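PDB 3SWX: probable enoyl-CoA hydratase/isomerase from Mycobacterium abscessus, which probably catalyses the hydration or isomerisation of enoyl-CoA thioesters, as a trimeric member of the crotonase-like family. Local coordinates for residues E131-A136 / F173-A178; A108-V113 / G191-T196; G23-A28 / Y60-L65; I152-T157 / I181-E186. All coordinates share one frame; numbering follows the deposited sequence.

Contact 1. Residues E131-A136 / F173-A178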
loop_
_atom_site.group_PDB
_atom_site.type_symbol
_atom_site.label_atom_id
_atom_site.label_comp_id
_atom_site.label_asym_id
_atom_site.label_seq_id
_atom_site.Cartn_x
_atom_site.Cartn_y
_atom_site.Cartn_z
ATOM N N GLU B 131 -20.531 -6.342 -12.261
ATOM C CA GLU B 131 -20.217 -5.211 -13.149
ATOM C C GLU B 131 -21.036 -3.929 -12.906
ATOM O O GLU B 131 -20.642 -2.845 -13.358
ATOM C CB GLU B 131 -20.279 -5.648 -14.623
ATOM C CG GLU B 131 -21.577 -6.324 -15.038
ATOM C CD GLU B 131 -21.512 -6.952 -16.436
ATOM O OE1 GLU B 131 -20.746 -6.431 -17.289
ATOM O OE2 GLU B 131 -22.237 -7.958 -16.669
ATOM N N THR B 132 -22.148 -4.025 -12.183
ATOM C CA THR B 132 -22.977 -2.847 -11.916
ATOM C C THR B 132 -22.518 -2.048 -10.701
ATOM O O THR B 132 -23.027 -0.974 -10.472
ATOM C CB THR B 132 -24.465 -3.216 -11.643
ATOM O OG1 THR B 132 -24.577 -3.860 -10.362
ATOM C CG2 THR B 132 -25.008 -4.135 -12.717
ATOM N N ALA B 133 -21.601 -2.572 -9.892
ATOM C CA ALA B 133 -21.272 -1.909 -8.629
ATOM C C ALA B 133 -20.779 -0.479 -8.858
ATOM O O ALA B 133 -19.912 -0.253 -9.695
ATOM C CB ALA B 133 -20.234 -2.703 -7.851
ATOM N N THR B 134 -21.374 0.482 -8.153
ATOM C CA THR B 134 -20.772 1.818 -8.006
ATOM C C THR B 134 -20.572 2.168 -6.529
ATOM O O THR B 134 -21.211 1.583 -5.648
ATOM C CB THR B 134 -21.586 2.933 -8.668
ATOM O OG1 THR B 134 -22.842 3.042 -8.012
ATOM C CG2 THR B 134 -21.779 2.685 -10.151
ATOM N N PHE B 135 -19.696 3.139 -6.274
ATOM C CA PHE B 135 -19.265 3.490 -4.916
ATOM C C PHE B 135 -19.249 5.010 -4.694
ATOM O O PHE B 135 -18.817 5.768 -5.562
ATOM C CB PHE B 135 -17.852 2.947 -4.645
ATOM C CG PHE B 135 -17.704 1.471 -4.899
ATOM C CD1 PHE B 135 -17.469 0.997 -6.181
ATOM C CD2 PHE B 135 -17.782 0.560 -3.864
ATOM C CE1 PHE B 135 -17.351 -0.354 -6.424
ATOM C CE2 PHE B 135 -17.649 -0.801 -4.100
ATOM C CZ PHE B 135 -17.435 -1.258 -5.380
ATOM N N ALA B 136 -19.684 5.450 -3.519
ATOM C CA ALA B 136 -19.579 6.867 -3.162
ATOM C C ALA B 136 -19.455 7.099 -1.655
ATOM O O ALA B 136 -20.335 6.701 -0.861
ATOM C CB ALA B 136 -20.754 7.655 -3.740
ATOM N N PHE B 173 -17.534 6.547 -7.932
ATOM C CA PHE B 173 -16.635 5.767 -8.801
ATOM C C PHE B 173 -17.175 4.362 -9.043
ATOM O O PHE B 173 -17.909 3.831 -8.239
ATOM C CB PHE B 173 -15.195 5.726 -8.267
ATOM C CG PHE B 173 -15.050 5.169 -6.861
ATOM C CD1 PHE B 173 -15.404 5.936 -5.751
ATOM C CD2 PHE B 173 -14.511 3.897 -6.651
ATOM C CE1 PHE B 173 -15.261 5.450 -4.457
ATOM C CE2 PHE B 173 -14.371 3.385 -5.335
ATOM C CZ PHE B 173 -14.744 4.174 -4.245
ATOM N N ASP B 174 -16.791 3.762 -10.159
ATOM C CA ASP B 174 -17.390 2.503 -10.600
ATOM C C ASP B 174 -16.536 1.290 -10.266
ATOM O O ASP B 174 -15.428 1.418 -9.707
ATOM C CB ASP B 174 -17.726 2.572 -12.093
ATOM C CG ASP B 174 -16.511 2.639 -12.983
ATOM O OD1 ASP B 174 -15.381 2.363 -12.540
ATOM O OD2 ASP B 174 -16.702 2.958 -14.159
ATOM N N ALA B 175 -17.060 0.110 -10.591
ATOM C CA ALA B 175 -16.368 -1.154 -10.290
ATOM C C ALA B 175 -14.962 -1.195 -10.885
ATOM O O ALA B 175 -14.039 -1.662 -10.214
ATOM C CB ALA B 175 -17.194 -2.367 -10.767
ATOM N N VAL B 176 -14.794 -0.717 -12.120
ATOM C CA VAL B 176 -13.470 -0.760 -12.771
ATOM C C VAL B 176 -12.461 0.035 -11.920
ATOM O O VAL B 176 -11.368 -0.434 -11.641
ATOM C CB VAL B 176 -13.506 -0.241 -14.251
ATOM C CG1 VAL B 176 -12.097 -0.060 -14.826
ATOM C CG2 VAL B 176 -14.312 -1.208 -15.152
ATOM N N GLU B 177 -12.846 1.233 -11.499
ATOM C CA GLU B 177 -11.973 2.052 -10.686
ATOM C C GLU B 177 -11.728 1.403 -9.309
ATOM O O GLU B 177 -10.593 1.375 -8.845
ATOM C CB GLU B 177 -12.552 3.463 -10.576
ATOM C CG GLU B 177 -11.798 4.412 -9.643
ATOM C CD GLU B 177 -10.406 4.804 -10.119
ATOM O OE1 GLU B 177 -10.001 4.494 -11.276
ATOM O OE2 GLU B 177 -9.714 5.449 -9.292
ATOM N N ALA B 178 -12.766 0.842 -8.685
ATOM C CA ALA B 178 -12.611 0.189 -7.367
ATOM C C ALA B 178 -11.617 -0.999 -7.419
ATOM O O ALA B 178 -10.845 -1.242 -6.472
ATOM C CB ALA B 178 -13.981 -0.250 -6.803
#
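Phe135 and Phe173 face the same side of a small antiparallel pairing, and their rings lie almost parallel, the planes 19° apart. They are slid so far along each other, with centroids 5.3 Å apart, that they barely overlap. What covers the Phe173 ring is instead the methylene of its partner: Phe135 CB sits over one face, 3.5 Å from the ring centroid and shifted toward the rim near CZ, a CH-pi contact. The first torsion of Phe173 makes this possible, since a chi1 of 57° places CG between the backbone N and the carbonyl carbon and folds the ring back across the neighbouring strand. Phe135 carries its own ring on past this point toward the helix, where CE1 meets Ala178 CB at 3.4 Å and the ring edge lies against Phe173 O.

The backbones of these two residues form a hydrogen-bonded pair, with Phe135 N giving to Phe173 O at 2.7 Å and Phe173 N giving to Phe135 O at 2.8 Å. Thr134 and Asp174 make the adjoining non-hydrogen-bonded pair, their side chains on the other face. Asp174 is also the N-cap of the helix that follows at once: its OD1 takes the N-H of Glu177 at 3.0 Å in a nearly straight bond (169°).

The chain thus passes from strand 173-174 straight into helix 175-180 at Asp174. Strand 173-174 is one outer strand of a three-strand sheet with 134-136 in the middle and 112-114 beyond, Val109 and Val113 pack on Phe135, Trp166 of helix 160-167 stacks on Phe173, and the first turn of helix 175-180 meets the Phe135 ring through Ala175 and Ala178.

Contact 2. Residues A108-V113 / G191-T196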
loop_
_atom_site.group_PDB
_atom_site.type_symbol
_atom_site.label_atom_id
_atom_site.label_comp_id
_atom_site.label_asym_id
_atom_site.label_seq_id
_atom_site.Cartn_x
_atom_site.Cartn_y
_atom_site.Cartn_z
ATOM N N ALA B 108 -19.574 -9.448 -1.066
ATOM C CA ALA B 108 -20.015 -9.438 -2.456
ATOM C C ALA B 108 -20.938 -8.241 -2.648
ATOM O O ALA B 108 -21.955 -8.145 -1.972
ATOM C CB ALA B 108 -20.769 -10.742 -2.794
ATOM N N VAL B 109 -20.585 -7.349 -3.581
ATOM C CA VAL B 109 -21.311 -6.103 -3.780
ATOM C C VAL B 109 -21.871 -5.971 -5.202
ATOM O O VAL B 109 -21.340 -6.521 -6.158
ATOM C CB VAL B 109 -20.453 -4.817 -3.420
ATOM C CG1 VAL B 109 -19.902 -4.886 -1.970
ATOM C CG2 VAL B 109 -19.316 -4.559 -4.433
ATOM N N HIS B 110 -22.957 -5.215 -5.306
ATOM C CA HIS B 110 -23.601 -4.888 -6.572
ATOM C C HIS B 110 -24.403 -3.606 -6.366
ATOM O O HIS B 110 -24.756 -3.275 -5.246
ATOM C CB HIS B 110 -24.546 -6.012 -6.982
ATOM C CG HIS B 110 -25.808 -6.068 -6.174
ATOM N ND1 HIS B 110 -25.823 -6.403 -4.836
ATOM C CD2 HIS B 110 -27.098 -5.822 -6.516
ATOM C CE1 HIS B 110 -27.066 -6.364 -4.390
ATOM N NE2 HIS B 110 -27.859 -6.021 -5.391
ATOM N N GLY B 111 -24.695 -2.899 -7.454
ATOM C CA GLY B 111 -25.423 -1.622 -7.381
ATOM C C GLY B 111 -24.657 -0.584 -6.576
ATOM O O GLY B 111 -23.428 -0.631 -6.497
ATOM N N LYS B 112 -25.376 0.342 -5.957
ATOM C CA LYS B 112 -24.734 1.361 -5.109
ATOM C C LYS B 112 -24.174 0.822 -3.806
ATOM O O LYS B 112 -24.847 0.084 -3.043
ATOM C CB LYS B 112 -25.697 2.505 -4.806
ATOM C CG LYS B 112 -26.055 3.278 -6.062
ATOM C CD LYS B 112 -26.889 4.511 -5.745
ATOM C CE LYS B 112 -27.166 5.330 -6.995
ATOM N NZ LYS B 112 -27.718 6.648 -6.591
ATOM N N VAL B 113 -22.930 1.196 -3.557
ATOM C CA VAL B 113 -22.257 0.902 -2.329
ATOM C C VAL B 113 -21.923 2.284 -1.744
ATOM O O VAL B 113 -20.942 2.947 -2.175
ATOM C CB VAL B 113 -20.989 0.061 -2.588
ATOM C CG1 VAL B 113 -20.254 -0.238 -1.274
ATOM C CG2 VAL B 113 -21.344 -1.249 -3.314
ATOM N N GLY B 191 -25.088 -10.064 -11.317
ATOM C CA GLY B 191 -25.731 -11.091 -10.480
ATOM C C GLY B 191 -24.868 -12.256 -10.000
ATOM O O GLY B 191 -25.348 -13.064 -9.221
ATOM N N GLU B 192 -23.598 -12.331 -10.415
ATOM C CA GLU B 192 -22.724 -13.478 -10.074
ATOM C C GLU B 192 -21.813 -13.261 -8.876
ATOM O O GLU B 192 -20.990 -14.120 -8.561
ATOM C CB GLU B 192 -21.778 -13.786 -11.217
ATOM C CG GLU B 192 -22.370 -13.742 -12.544
ATOM C CD GLU B 192 -22.553 -15.065 -13.086
ATOM O OE1 GLU B 192 -21.882 -15.330 -14.115
ATOM O OE2 GLU B 192 -23.341 -15.833 -12.465
ATOM N N HIS B 193 -21.907 -12.089 -8.269
ATOM C CA HIS B 193 -21.019 -11.697 -7.174
ATOM C C HIS B 193 -21.133 -12.613 -5.958
ATOM O O HIS B 193 -20.127 -12.994 -5.386
ATOM C CB HIS B 193 -21.267 -10.239 -6.768
ATOM C CG HIS B 193 -22.703 -9.907 -6.509
ATOM N ND1 HIS B 193 -23.681 -10.012 -7.477
ATOM C CD2 HIS B 193 -23.325 -9.455 -5.396
ATOM C CE1 HIS B 193 -24.843 -9.643 -6.967
ATOM N NE2 HIS B 193 -24.655 -9.313 -5.700
ATOM N N VAL B 194 -22.356 -12.981 -5.580
ATOM C CA VAL B 194 -22.555 -13.854 -4.407
ATOM C C VAL B 194 -22.020 -15.271 -4.683
ATOM O O VAL B 194 -21.235 -15.795 -3.907
ATOM C CB VAL B 194 -24.024 -13.941 -3.962
ATOM C CG1 VAL B 194 -24.102 -14.615 -2.580
ATOM C CG2 VAL B 194 -24.693 -12.551 -3.937
ATOM N N ASP B 195 -22.388 -15.869 -5.808
ATOM C CA ASP B 195 -21.844 -17.202 -6.152
ATOM C C ASP B 195 -20.320 -17.223 -6.331
ATOM O O ASP B 195 -19.695 -18.215 -5.988
ATOM C CB ASP B 195 -22.505 -17.780 -7.402
ATOM C CG ASP B 195 -23.984 -18.095 -7.190
ATOM O OD1 ASP B 195 -24.405 -18.355 -6.040
ATOM O OD2 ASP B 195 -24.714 -18.065 -8.182
ATOM N N THR B 196 -19.725 -16.150 -6.857
ATOM C CA THR B 196 -18.276 -16.107 -7.002
ATOM C C THR B 196 -17.649 -16.042 -5.619
ATOM O O THR B 196 -16.683 -16.771 -5.349
ATOM C CB THR B 196 -17.800 -14.946 -7.913
ATOM O OG1 THR B 196 -18.377 -15.111 -9.212
ATOM C CG2 THR B 196 -16.265 -14.915 -8.054
#
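His193, near the start of a helix, puts its imidazole between the end of a strand and the first turn of its own helix, and this is where the contact is tight. His110 CB lies over one face of the His193 ring, 3.8 Å from the centroid and 22° off the normal, while Val194 CG2 covers the opposite face. The two imidazoles meet obliquely, planes 31° apart, and bring His110 ND1 to 3.3 Å from His193 NE2. In both histidines the first torsion holds CG between the backbone N and the carbonyl carbon, which swings each ring toward the other segment. Next to the histidines Ala108 CB rests on the helix backbone, 3.5 Å from His193 O, and Val109 O lies 3.6 Å from His193 CD2.

In the fold, this is where strand 105-109 of the large mixed sheet leaves that sheet and passes through His110 and Gly111 into strand 112-114 of the small one, the layered build of a crotonase-like spiral core. The start of helix 193-205 packs on the end of strand 105-109 and on His110. The far side of His110 is tied down too, its NE2 bonded to Gly63 O in the loop after the neighbouring strand.

The contact thins out in both directions from the histidine pair. On the helix, Thr196 turns back to its own first turn, OG1 and N reaching Glu192 O from opposite faces of the carbonyl plane, both at 2.9 Å. Asp195 points away from the strand into an exposed position, and on the other segment Lys112 is likewise exposed, far from the helix.

Contact 3. Residues G23-A28 / Y60-L65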
loop_
_atom_site.group_PDB
_atom_site.type_symbol
_atom_site.label_atom_id
_atom_site.label_comp_id
_atom_site.label_asym_id
_atom_site.label_seq_id
_atom_site.Cartn_x
_atom_site.Cartn_y
_atom_site.Cartn_z
ATOM N N GLY B 23 -27.107 -12.419 4.300
ATOM C CA GLY B 23 -27.675 -11.447 3.377
ATOM C C GLY B 23 -28.327 -10.296 4.128
ATOM O O GLY B 23 -29.203 -10.520 4.966
ATOM N N LEU B 24 -27.868 -9.072 3.873
ATOM C CA LEU B 24 -28.584 -7.907 4.366
ATOM C C LEU B 24 -29.971 -7.988 3.755
ATOM O O LEU B 24 -30.124 -8.169 2.540
ATOM C CB LEU B 24 -27.891 -6.595 3.987
ATOM C CG LEU B 24 -26.406 -6.414 4.369
ATOM C CD1 LEU B 24 -25.919 -5.042 3.889
ATOM C CD2 LEU B 24 -26.162 -6.610 5.890
ATOM N N ASN B 25 -30.996 -7.875 4.580
ATOM C CA ASN B 25 -32.341 -8.160 4.085
ATOM C C ASN B 25 -33.379 -7.105 4.472
ATOM O O ASN B 25 -34.389 -7.428 5.085
ATOM C CB ASN B 25 -32.769 -9.584 4.525
ATOM C CG ASN B 25 -34.018 -10.063 3.795
ATOM O OD1 ASN B 25 -34.300 -9.609 2.689
ATOM N ND2 ASN B 25 -34.773 -10.955 4.414
ATOM N N ARG B 26 -33.137 -5.846 4.095
ATOM C CA ARG B 26 -34.164 -4.785 4.180
ATOM C C ARG B 26 -34.319 -4.156 2.799
ATOM O O ARG B 26 -34.152 -2.938 2.622
ATOM C CB ARG B 26 -33.799 -3.722 5.220
ATOM C CG ARG B 26 -33.520 -4.293 6.616
ATOM C CD ARG B 26 -33.218 -3.198 7.628
ATOM N NE ARG B 26 -34.380 -2.330 7.827
ATOM C CZ ARG B 26 -34.390 -0.996 7.751
ATOM N NH1 ARG B 26 -33.287 -0.297 7.484
ATOM N NH2 ARG B 26 -35.535 -0.346 7.950
ATOM N N PRO B 27 -34.642 -4.993 1.803
ATOM C CA PRO B 27 -34.569 -4.565 0.409
ATOM C C PRO B 27 -35.485 -3.377 0.073
ATOM O O PRO B 27 -35.080 -2.523 -0.690
ATOM C CB PRO B 27 -34.971 -5.832 -0.365
ATOM C CG PRO B 27 -35.764 -6.644 0.624
ATOM C CD PRO B 27 -35.068 -6.397 1.918
ATOM N N ALA B 28 -36.679 -3.312 0.667
ATOM C CA ALA B 28 -37.596 -2.155 0.505
ATOM C C ALA B 28 -36.993 -0.825 0.989
ATOM O O ALA B 28 -37.422 0.248 0.573
ATOM C CB ALA B 28 -38.899 -2.427 1.234
ATOM N N TYR B 60 -23.427 -10.218 1.649
ATOM C CA TYR B 60 -23.961 -9.588 0.436
ATOM C C TYR B 60 -25.247 -8.885 0.861
ATOM O O TYR B 60 -25.625 -8.930 2.041
ATOM C CB TYR B 60 -24.232 -10.634 -0.660
ATOM C CG TYR B 60 -25.426 -11.490 -0.348
ATOM C CD1 TYR B 60 -25.345 -12.503 0.609
ATOM C CD2 TYR B 60 -26.656 -11.267 -0.982
ATOM C CE1 TYR B 60 -26.438 -13.257 0.924
ATOM C CE2 TYR B 60 -27.747 -12.023 -0.679
ATOM C CZ TYR B 60 -27.637 -13.021 0.275
ATOM O OH TYR B 60 -28.732 -13.783 0.596
ATOM N N GLY B 61 -25.902 -8.220 -0.081
ATOM C CA GLY B 61 -27.190 -7.580 0.175
ATOM C C GLY B 61 -28.290 -8.117 -0.733
ATOM O O GLY B 61 -28.047 -8.311 -1.904
ATOM N N GLU B 62 -29.492 -8.352 -0.189
ATOM C CA GLU B 62 -30.670 -8.723 -1.007
ATOM C C GLU B 62 -31.221 -7.497 -1.735
ATOM O O GLU B 62 -31.021 -6.369 -1.292
ATOM C CB GLU B 62 -31.778 -9.339 -0.137
ATOM C CG GLU B 62 -31.472 -10.767 0.410
ATOM C CD GLU B 62 -31.692 -11.859 -0.638
ATOM O OE1 GLU B 62 -32.628 -11.710 -1.450
ATOM O OE2 GLU B 62 -30.935 -12.861 -0.658
ATOM N N GLY B 63 -31.899 -7.717 -2.855
ATOM C CA GLY B 63 -32.533 -6.644 -3.603
ATOM C C GLY B 63 -31.618 -5.842 -4.527
ATOM O O GLY B 63 -30.541 -6.311 -4.923
ATOM N N PRO B 64 -32.037 -4.619 -4.874
ATOM C CA PRO B 64 -31.363 -3.882 -5.951
ATOM C C PRO B 64 -29.897 -3.466 -5.695
ATOM O O PRO B 64 -29.129 -3.371 -6.656
ATOM C CB PRO B 64 -32.249 -2.647 -6.171
ATOM C CG PRO B 64 -33.379 -2.750 -5.215
ATOM C CD PRO B 64 -33.344 -4.046 -4.519
ATOM N N LEU B 65 -29.510 -3.236 -4.443
ATOM C CA LEU B 65 -28.148 -2.809 -4.161
ATOM C C LEU B 65 -27.643 -3.256 -2.788
ATOM O O LEU B 65 -28.415 -3.706 -1.939
ATOM C CB LEU B 65 -28.046 -1.298 -4.320
ATOM C CG LEU B 65 -28.989 -0.472 -3.449
ATOM C CD1 LEU B 65 -28.365 -0.190 -2.086
ATOM C CD2 LEU B 65 -29.338 0.842 -4.165
#
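A chi1 of 72° sets Tyr60 CG between the backbone N and the carbonyl carbon, laying the phenol across the adjacent strand, where Gly23 passes over one of its faces. Glu62, on the same segment, has CG beside its backbone N and a second bend at chi2 (-79°), and this doubled-back chain returns the carboxylate to the tyrosine. Tyr60 OH gives a hydrogen bond to Glu62 OE2 at 2.7 Å, in the plane of the ring, using the anti lone pair of the carboxylate oxygen. Gly23 CA stands 3.7 Å from the Tyr60 ring centroid in a CH-pi contact and only 3.3 Å from CE1, so the strand passes close over the ring.

The strands themselves are joined in parallel. Leu24 N gives to Tyr60 O at 2.9 Å and Glu62 N gives to Leu24 O at 2.8 Å, both nearly straight, so Leu24 is held through both its backbone groups. Its side chain leaves by the face opposite the Tyr60 ring and packs against helix 35-50 at Met37 and Leu41. Further on the methylenes of Glu62 meet Asn25 OD1, with CB 3.8 Å away, and the amide and carboxylate planes stand 76° apart. Beyond the strand ends Pro27 CB approaches Gly63 CA at 4.1 Å.

Arg12 forms a salt bridge with Glu62 OE2, and Arg14 bonds to Tyr60 OH, so strand 11-16 adds two arginines to the Tyr60-Glu62 pair and probably favours the charged carboxylate. Two parallel neighbours linked through helix 35-50 make a beta-alpha-beta crossover, here in the large mixed sheet of the crotonase-like fold.

Contact 4. Residues I152-T157 / I181-E186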
loop_
_atom_site.group_PDB
_atom_site.type_symbol
_atom_site.label_atom_id
_atom_site.label_comp_id
_atom_site.label_asym_id
_atom_site.label_seq_id
_atom_site.Cartn_x
_atom_site.Cartn_y
_atom_site.Cartn_z
ATOM N N ILE B 152 -8.610 5.024 7.575
ATOM C CA ILE B 152 -7.464 4.185 7.896
ATOM C C ILE B 152 -7.174 3.231 6.728
ATOM O O ILE B 152 -6.052 3.167 6.238
ATOM C CB ILE B 152 -7.717 3.346 9.178
ATOM C CG1 ILE B 152 -7.949 4.261 10.372
ATOM C CG2 ILE B 152 -6.539 2.345 9.442
ATOM C CD1 ILE B 152 -8.645 3.589 11.568
ATOM N N ARG B 153 -8.210 2.529 6.268
ATOM C CA ARG B 153 -8.027 1.419 5.347
ATOM C C ARG B 153 -8.003 1.791 3.882
ATOM O O ARG B 153 -7.402 1.082 3.116
ATOM C CB ARG B 153 -9.107 0.363 5.583
ATOM C CG ARG B 153 -9.047 -0.196 7.003
ATOM C CD ARG B 153 -10.287 -0.933 7.377
ATOM N NE ARG B 153 -10.153 -1.451 8.739
ATOM C CZ ARG B 153 -11.159 -1.768 9.544
ATOM N NH1 ARG B 153 -12.408 -1.596 9.168
ATOM N NH2 ARG B 153 -10.897 -2.223 10.756
ATOM N N PHE B 154 -8.701 2.856 3.488
ATOM C CA PHE B 154 -8.793 3.215 2.080
ATOM C C PHE B 154 -7.402 3.697 1.592
ATOM O O PHE B 154 -6.899 3.210 0.575
ATOM C CB PHE B 154 -9.917 4.249 1.878
ATOM C CG PHE B 154 -10.497 4.343 0.462
ATOM C CD1 PHE B 154 -9.820 3.926 -0.653
ATOM C CD2 PHE B 154 -11.721 4.975 0.282
ATOM C CE1 PHE B 154 -10.376 4.091 -1.938
ATOM C CE2 PHE B 154 -12.280 5.130 -0.973
ATOM C CZ PHE B 154 -11.606 4.678 -2.093
ATOM N N PRO B 155 -6.748 4.616 2.336
ATOM C CA PRO B 155 -5.386 4.995 1.952
ATOM C C PRO B 155 -4.374 3.841 1.952
ATOM O O PRO B 155 -3.482 3.800 1.102
ATOM C CB PRO B 155 -5.012 6.057 3.005
ATOM C CG PRO B 155 -6.294 6.590 3.448
ATOM C CD PRO B 155 -7.190 5.389 3.503
ATOM N N ARG B 156 -4.514 2.909 2.890
ATOM C CA ARG B 156 -3.624 1.740 2.952
ATOM C C ARG B 156 -3.815 0.825 1.744
ATOM O O ARG B 156 -2.849 0.385 1.159
ATOM C CB ARG B 156 -3.847 0.953 4.269
ATOM C CG ARG B 156 -2.721 -0.027 4.666
ATOM C CD ARG B 156 -3.163 -0.940 5.849
ATOM N NE ARG B 156 -3.074 -0.150 7.013
ATOM C CZ ARG B 156 -3.891 -0.094 8.048
ATOM N NH1 ARG B 156 -4.972 -0.853 8.217
ATOM N NH2 ARG B 156 -3.551 0.787 8.951
ATOM N N THR B 157 -5.059 0.531 1.368
ATOM C CA THR B 157 -5.303 -0.298 0.192
ATOM C C THR B 157 -5.044 0.408 -1.141
ATOM O O THR B 157 -4.427 -0.154 -2.017
ATOM C CB THR B 157 -6.733 -0.826 0.164
ATOM O OG1 THR B 157 -7.014 -1.497 1.391
ATOM C CG2 THR B 157 -6.907 -1.806 -0.981
ATOM N N ILE B 181 -7.829 0.299 -8.023
ATOM C CA ILE B 181 -7.159 0.804 -6.833
ATOM C C ILE B 181 -7.136 -0.163 -5.662
ATOM O O ILE B 181 -6.699 0.212 -4.583
ATOM C CB ILE B 181 -7.685 2.192 -6.435
ATOM C CG1 ILE B 181 -9.102 2.125 -5.852
ATOM C CG2 ILE B 181 -7.612 3.127 -7.672
ATOM C CD1 ILE B 181 -9.726 3.499 -5.602
ATOM N N GLY B 182 -7.608 -1.395 -5.861
ATOM C CA GLY B 182 -7.367 -2.479 -4.906
ATOM C C GLY B 182 -8.460 -2.808 -3.904
ATOM O O GLY B 182 -8.299 -3.762 -3.122
ATOM N N ILE B 183 -9.550 -2.041 -3.891
ATOM C CA ILE B 183 -10.679 -2.325 -2.985
ATOM C C ILE B 183 -11.444 -3.585 -3.411
ATOM O O ILE B 183 -11.923 -4.344 -2.582
ATOM C CB ILE B 183 -11.768 -1.210 -3.002
ATOM C CG1 ILE B 183 -11.275 0.109 -2.474
ATOM C CG2 ILE B 183 -12.966 -1.606 -2.122
ATOM C CD1 ILE B 183 -12.451 1.183 -2.557
ATOM N N VAL B 184 -11.598 -3.768 -4.716
ATOM C CA VAL B 184 -12.337 -4.898 -5.265
ATOM C C VAL B 184 -11.354 -5.872 -5.905
ATOM O O VAL B 184 -10.551 -5.464 -6.739
ATOM C CB VAL B 184 -13.325 -4.408 -6.343
ATOM C CG1 VAL B 184 -13.836 -5.596 -7.210
ATOM C CG2 VAL B 184 -14.477 -3.671 -5.692
ATOM N N GLN B 185 -11.426 -7.148 -5.538
ATOM C CA GLN B 185 -10.456 -8.140 -6.023
ATOM C C GLN B 185 -10.843 -8.699 -7.375
ATOM O O GLN B 185 -9.994 -9.116 -8.146
ATOM C CB GLN B 185 -10.284 -9.301 -5.041
ATOM C CG GLN B 185 -9.330 -9.000 -3.901
ATOM C CD GLN B 185 -9.723 -7.761 -3.130
ATOM O OE1 GLN B 185 -10.660 -7.784 -2.320
ATOM N NE2 GLN B 185 -9.005 -6.662 -3.374
ATOM N N GLU B 186 -12.130 -8.713 -7.672
ATOM C CA GLU B 186 -12.578 -9.289 -8.922
ATOM C C GLU B 186 -13.950 -8.735 -9.268
ATOM O O GLU B 186 -14.800 -8.538 -8.385
ATOM C CB GLU B 186 -12.601 -10.820 -8.818
ATOM C CG GLU B 186 -12.936 -11.502 -10.134
ATOM C CD GLU B 186 -13.000 -13.025 -10.042
ATOM O OE1 GLU B 186 -12.625 -13.616 -8.979
ATOM O OE2 GLU B 186 -13.441 -13.621 -11.063
#
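The loop leaving helix 175-180, on its way to strand 186-188, outermost in the large sheet within this chain, packs here against helix 150-158. Phe154 and Thr157, one turn apart on that helix, do the touching. Phe154 CE1 meets two isoleucines: Ile181 CD1 at 3.8 Å, near the ring plane, and Ile183 CD1 at 3.6 Å from an oblique direction. With chi1 at -158°, CG lies opposite the backbone N and the ring reaches out to the loop.

Thr157 approaches Gly182 with its methyl, CG2 standing 3.2 Å from Gly182 O. Gly182 adopts a positive phi of 98°, and the chain turns closely past the methyl. Gly182 O also receives a weak hydrogen bond from Gln185 NE2 at 3.0 Å, within the loop.

Phe154 also touches Met167 of helix 160-167 and Phe173 of strand 173-174. The trimer interface is close by: Arg156 forms a salt bridge with Asp227 of the second subunit, and Gln185 bonds to Asn162 of the third. Partly apolar, partly a methyl against a carbonyl, the contact packs a helix on the loop that leads into the large sheet of the crotonase-like fold.

In the fold
Contacts 1, 2 and 4 form a continuous run through the core. Contacts 1 and 2, with centres 11 Å apart, share the small sheet: Thr134 N lies 2.9 Å from Gly111 O. Contact 4 joins contact 1, Phe154 CZ packing on Phe173 CZ at 3.8 Å. Contact 3 belongs to the large sheet and meets contact 2 where His110 NE2 bonds to Gly63 O at 2.7 Å; its centre is about 23 Å from that of contact 4, with no touch. Along the chain contact 3 closes first, contacts 1 and 4 interlock, and contact 2 encloses both. Crotonase relatives build their oxyanion hole from backbone N-H groups of the core; none of these contacts holds a ligand that would place it here.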